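Local atomic coordinates of breast cancer anti-estrogen resistance protein 1 (Mus musculus, PDB entry 5W93), a protein that acts as a docking scaffold that coordinates tyrosine-kinase signalling in cell adhesion and migration, here represented by its C-terminal helical domain in complex with a paxillin peptide. Residues E19-T24 and A56-F61; L12-Q17 and D64-Q69. The protein carries 2 engineered substitutions. One frame throughout, in Å; residues are numbered along the deposited sequence.

Contact 1 (E19-T24 and A56-F61)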
# COMPACT_ATOMS: atom_id res chain seq x y z
N GLU A 19 -6.10 -10.94 1.70
CA GLU A 19 -7.52 -10.57 1.73
C GLU A 19 -7.87 -9.94 3.08
O GLU A 19 -8.53 -8.89 3.12
CB GLU A 19 -8.42 -11.79 1.44
CG GLU A 19 -8.44 -12.15 -0.06
CD GLU A 19 -9.14 -13.47 -0.37
OE1 GLU A 19 -9.48 -14.21 0.57
OE2 GLU A 19 -9.34 -13.77 -1.57
N ALA A 20 -7.41 -10.55 4.16
CA ALA A 20 -7.54 -9.96 5.49
C ALA A 20 -6.90 -8.57 5.61
O ALA A 20 -7.51 -7.64 6.14
CB ALA A 20 -6.94 -10.88 6.52
N ASN A 21 -5.66 -8.42 5.14
CA ASN A 21 -4.98 -7.12 5.23
C ASN A 21 -5.62 -6.05 4.35
O ASN A 21 -5.52 -4.86 4.64
CB ASN A 21 -3.51 -7.26 4.86
CG ASN A 21 -2.68 -7.83 5.99
OD1 ASN A 21 -1.99 -8.84 5.82
ND2 ASN A 21 -2.73 -7.19 7.14
N LEU A 22 -6.23 -6.49 3.26
CA LEU A 22 -6.89 -5.60 2.31
C LEU A 22 -8.10 -4.92 2.95
O LEU A 22 -8.47 -3.81 2.56
CB LEU A 22 -7.31 -6.38 1.07
CG LEU A 22 -6.95 -5.81 -0.30
CD1 LEU A 22 -5.45 -5.74 -0.48
CD2 LEU A 22 -7.58 -6.64 -1.41
N THR A 23 -8.71 -5.59 3.93
CA THR A 23 -9.81 -5.03 4.73
C THR A 23 -9.36 -3.83 5.55
O THR A 23 -9.99 -2.76 5.51
CB THR A 23 -10.40 -6.07 5.69
OG1 THR A 23 -11.03 -7.11 4.94
CG2 THR A 23 -11.41 -5.42 6.62
N THR A 24 -8.28 -4.02 6.31
CA THR A 24 -7.66 -2.95 7.08
C THR A 24 -7.26 -1.79 6.16
O THR A 24 -7.44 -0.61 6.52
CB THR A 24 -6.42 -3.47 7.84
OG1 THR A 24 -6.83 -4.40 8.84
CG2 THR A 24 -5.66 -2.33 8.51
N ALA A 56 -0.91 -0.65 4.17
CA ALA A 56 -0.44 -1.13 2.87
C ALA A 56 0.93 -1.82 2.97
O ALA A 56 1.22 -2.73 2.18
CB ALA A 56 -0.37 0.01 1.86
N HIS A 57 1.77 -1.38 3.91
CA HIS A 57 3.09 -1.97 4.04
C HIS A 57 2.96 -3.47 4.40
O HIS A 57 3.81 -4.28 4.05
CB HIS A 57 3.92 -1.23 5.11
CG HIS A 57 5.37 -1.59 5.11
ND1 HIS A 57 5.86 -2.68 5.80
CD2 HIS A 57 6.44 -1.02 4.50
CE1 HIS A 57 7.17 -2.77 5.61
NE2 HIS A 57 7.54 -1.76 4.83
N LYS A 58 1.88 -3.82 5.07
CA LYS A 58 1.58 -5.23 5.35
C LYS A 58 1.53 -6.04 4.05
O LYS A 58 1.99 -7.18 4.01
CB LYS A 58 0.25 -5.37 6.10
CG LYS A 58 0.14 -4.48 7.36
CD LYS A 58 0.90 -5.06 8.55
CE LYS A 58 1.20 -3.99 9.62
NZ LYS A 58 2.23 -3.01 9.16
N LEU A 59 1.01 -5.45 2.98
CA LEU A 59 0.94 -6.14 1.70
C LEU A 59 2.29 -6.22 1.00
O LEU A 59 2.60 -7.24 0.37
CB LEU A 59 -0.07 -5.48 0.78
CG LEU A 59 -1.52 -5.63 1.22
CD1 LEU A 59 -2.34 -4.66 0.42
CD2 LEU A 59 -2.00 -7.06 0.99
N VAL A 60 3.07 -5.14 1.08
CA VAL A 60 4.44 -5.18 0.59
C VAL A 60 5.20 -6.34 1.25
O VAL A 60 5.87 -7.11 0.58
CB VAL A 60 5.19 -3.87 0.88
CG1 VAL A 60 6.66 -4.01 0.44
CG2 VAL A 60 4.51 -2.69 0.17
N PHE A 61 5.07 -6.45 2.56
CA PHE A 61 5.75 -7.49 3.34
C PHE A 61 5.32 -8.89 2.89
O PHE A 61 6.17 -9.77 2.74
CB PHE A 61 5.47 -7.30 4.83
CG PHE A 61 6.20 -8.28 5.72
CD1 PHE A 61 7.55 -8.10 6.01
CD2 PHE A 61 5.53 -9.35 6.29
CE1 PHE A 61 8.22 -8.99 6.84
CE2 PHE A 61 6.19 -10.25 7.12
CZ PHE A 61 7.54 -10.07 7.40
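Leu59 has CG beside its backbone N (chi1 -68°), and with an extended second torsion (chi2 166°) its two methyls come up to Leu22 of the facing helix. The first torsion of Leu22 lies away from the staggered positions, and its CD1 reaches the Leu59 methyls. Leu22 CD1 lies 3.4 Å from Leu59 CD1, which is tight for two methyl carbons, and 4.0 Å from Leu59 CD2. The two side chains cross at about a right angle. The same Leu59 CD2 also comes within 4.2 Å of Asn21 CB, so one methyl touches two successive residues of 19-24.

Nearer the solvent, the amide group of Asn21 lies across the root of the Lys58 side chain. Asn21 CG is 3.8 Å from Lys58 CB. This is van der Waals contact without a hydrogen bond. The bent Lys58 chain carries NZ away to bond with Leu54 O.

The leucines are buried. Leu22 also packs on Gln125 and Arg128 of helix 107-135, and Leu59 on Thr124. On another side of segment 56-61, His57 NE2 hydrogen-bonds to the backbone of the bound peptide. The segment axes approach to 9.1 Å at 158°. This is antiparallel packing of neighbouring helices in a four-helix, FAT-like bundle, within the divergent helix-loop-helix region.

Contact 2 (L12-Q17 and D64-Q69)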
# COMPACT_ATOMS: atom_id res chain seq x y z
N LEU A 12 -2.00 -19.86 -1.91
CA LEU A 12 -3.34 -19.89 -1.32
C LEU A 12 -3.31 -19.32 0.09
O LEU A 12 -4.20 -18.55 0.47
CB LEU A 12 -3.91 -21.31 -1.29
CG LEU A 12 -4.34 -21.89 -2.63
CD1 LEU A 12 -4.72 -23.37 -2.48
CD2 LEU A 12 -5.49 -21.08 -3.22
N PHE A 13 -2.29 -19.69 0.86
CA PHE A 13 -2.13 -19.16 2.20
C PHE A 13 -1.97 -17.62 2.20
O PHE A 13 -2.65 -16.91 2.94
CB PHE A 13 -0.91 -19.80 2.88
CG PHE A 13 -0.69 -19.33 4.28
CD1 PHE A 13 -1.44 -19.86 5.32
CD2 PHE A 13 0.26 -18.37 4.56
CE1 PHE A 13 -1.25 -19.44 6.62
CE2 PHE A 13 0.46 -17.94 5.86
CZ PHE A 13 -0.30 -18.47 6.89
N TYR A 14 -1.06 -17.10 1.39
CA TYR A 14 -0.84 -15.66 1.44
C TYR A 14 -1.93 -14.86 0.73
O TYR A 14 -2.13 -13.69 1.05
CB TYR A 14 0.56 -15.31 0.92
CG TYR A 14 1.55 -15.51 2.04
CD1 TYR A 14 1.58 -14.64 3.12
CD2 TYR A 14 2.40 -16.60 2.06
CE1 TYR A 14 2.46 -14.84 4.17
CE2 TYR A 14 3.28 -16.81 3.11
CZ TYR A 14 3.31 -15.93 4.17
OH TYR A 14 4.19 -16.14 5.21
N LEU A 15 -2.68 -15.51 -0.16
CA LEU A 15 -3.90 -14.90 -0.71
C LEU A 15 -4.88 -14.61 0.43
O LEU A 15 -5.47 -13.55 0.51
CB LEU A 15 -4.56 -15.81 -1.75
CG LEU A 15 -5.92 -15.36 -2.32
CD1 LEU A 15 -5.80 -13.97 -2.98
CD2 LEU A 15 -6.47 -16.38 -3.32
N GLU A 16 -5.05 -15.59 1.31
CA GLU A 16 -5.93 -15.43 2.46
C GLU A 16 -5.45 -14.28 3.37
O GLU A 16 -6.27 -13.49 3.84
CB GLU A 16 -6.01 -16.75 3.25
CG GLU A 16 -6.69 -16.64 4.60
CD GLU A 16 -5.73 -16.20 5.69
OE1 GLU A 16 -4.67 -16.85 5.86
OE2 GLU A 16 -6.02 -15.18 6.36
N GLN A 17 -4.15 -14.21 3.62
CA GLN A 17 -3.58 -13.13 4.43
C GLN A 17 -3.73 -11.78 3.74
O GLN A 17 -4.01 -10.77 4.39
CB GLN A 17 -2.10 -13.38 4.72
CG GLN A 17 -1.81 -13.82 6.12
CD GLN A 17 -0.40 -13.47 6.56
OE1 GLN A 17 0.28 -12.65 5.93
NE2 GLN A 17 0.04 -14.08 7.65
N ASP A 64 7.06 -9.52 -0.27
CA ASP A 64 8.47 -9.80 0.01
C ASP A 64 8.69 -11.25 0.49
O ASP A 64 9.61 -11.94 0.04
CB ASP A 64 8.97 -8.83 1.07
CG ASP A 64 10.47 -8.77 1.13
OD1 ASP A 64 11.06 -8.13 0.24
OD2 ASP A 64 11.04 -9.37 2.06
N THR A 65 7.85 -11.67 1.41
CA THR A 65 7.89 -13.01 1.98
C THR A 65 7.60 -14.07 0.93
O THR A 65 8.31 -15.07 0.83
CB THR A 65 6.88 -13.14 3.13
OG1 THR A 65 7.21 -12.23 4.17
CG2 THR A 65 6.86 -14.58 3.70
N LEU A 66 6.56 -13.83 0.13
CA LEU A 66 6.20 -14.72 -0.97
C LEU A 66 7.29 -14.85 -2.02
O LEU A 66 7.61 -15.95 -2.46
CB LEU A 66 4.93 -14.21 -1.64
CG LEU A 66 3.62 -14.92 -1.46
CD1 LEU A 66 2.66 -14.30 -2.43
CD2 LEU A 66 3.80 -16.42 -1.72
N SER A 67 7.82 -13.71 -2.46
CA SER A 67 8.81 -13.67 -3.53
C SER A 67 10.09 -14.39 -3.14
O SER A 67 10.76 -14.99 -3.98
CB SER A 67 9.15 -12.22 -3.91
OG SER A 67 9.94 -11.60 -2.92
N ARG A 68 10.44 -14.31 -1.87
CA ARG A 68 11.67 -14.93 -1.41
C ARG A 68 11.57 -16.46 -1.39
O ARG A 68 12.58 -17.15 -1.51
CB ARG A 68 12.04 -14.41 -0.03
CG ARG A 68 12.64 -13.02 -0.06
CD ARG A 68 13.53 -12.78 1.14
NE ARG A 68 12.77 -12.42 2.33
CZ ARG A 68 13.26 -12.47 3.57
NH1 ARG A 68 14.50 -12.89 3.79
NH2 ARG A 68 12.50 -12.12 4.59
N GLN A 69 10.36 -16.97 -1.26
CA GLN A 69 10.16 -18.40 -1.02
C GLN A 69 9.49 -19.15 -2.17
O GLN A 69 9.40 -20.38 -2.16
CB GLN A 69 9.33 -18.60 0.24
CG GLN A 69 9.99 -18.11 1.49
CD GLN A 69 9.10 -18.32 2.69
OE1 GLN A 69 8.27 -17.47 3.01
NE2 GLN A 69 9.24 -19.47 3.32
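Apolar contacts carry this pairing, with Tyr14 at its centre. The side chains of Tyr14 and Leu66 slide past each other in opposite directions. Tyr14 CB lies 3.9 Å from Leu66 CG. Further along, Tyr14 CD2 is 4.0 Å from Leu66 CD2, so Leu66 runs from the Tyr14 CB onto the ring. Its approach to the ring is oblique. Leu66 is the buried member and also packs on Val79 and Leu131, so it reaches the other two helices of the chain.

The phenol end meets a methyl. Tyr14 OH is 3.4 Å from Thr65 CG2, and the two side chains cross at about a right angle. Thr65 places CG2 anti to its backbone N and keeps OG1 beside that N (chi1 -62°). Its hydroxyl is thereby directed back along its own helix, where it bonds to Phe61 O. No hydrogen bond joins the two segments.

Within 12-17 the two rings also meet: Phe13 CD2 sits over the centre of the Tyr14 ring, 3.6 Å above its plane.

The charged pair is local to the other helix: Arg68 NE lies 3.5 Å from Asp64 OD2 in a salt bridge between residues one helical turn apart. Asp64 also packs on an apolar side chain of the bound peptide. The whole is side-chain packing between adjacent helices of the FAT-like four-helix bundle.

Overall arrangement
From the N terminus, helix 5-37 supplies 12-17 and then 19-24. The chain turns at 38-41 and returns as helix 42-69, which supplies 56-61 and then 64-69. Contact 1 closes the shorter loop, with 31 residues between its segments. Contact 2 closes the longer one, with 46, and encloses contact 1. The loops therefore nest and do not cross. The two contact centres are 11 Å apart. Together they pin the same helical hairpin at two levels: contact 1 about 7 Å from the centre of the chain, contact 2 about 15 Å from it (centre to centre). Helices 73-102 and 107-135 follow and complete the four-helix bundle.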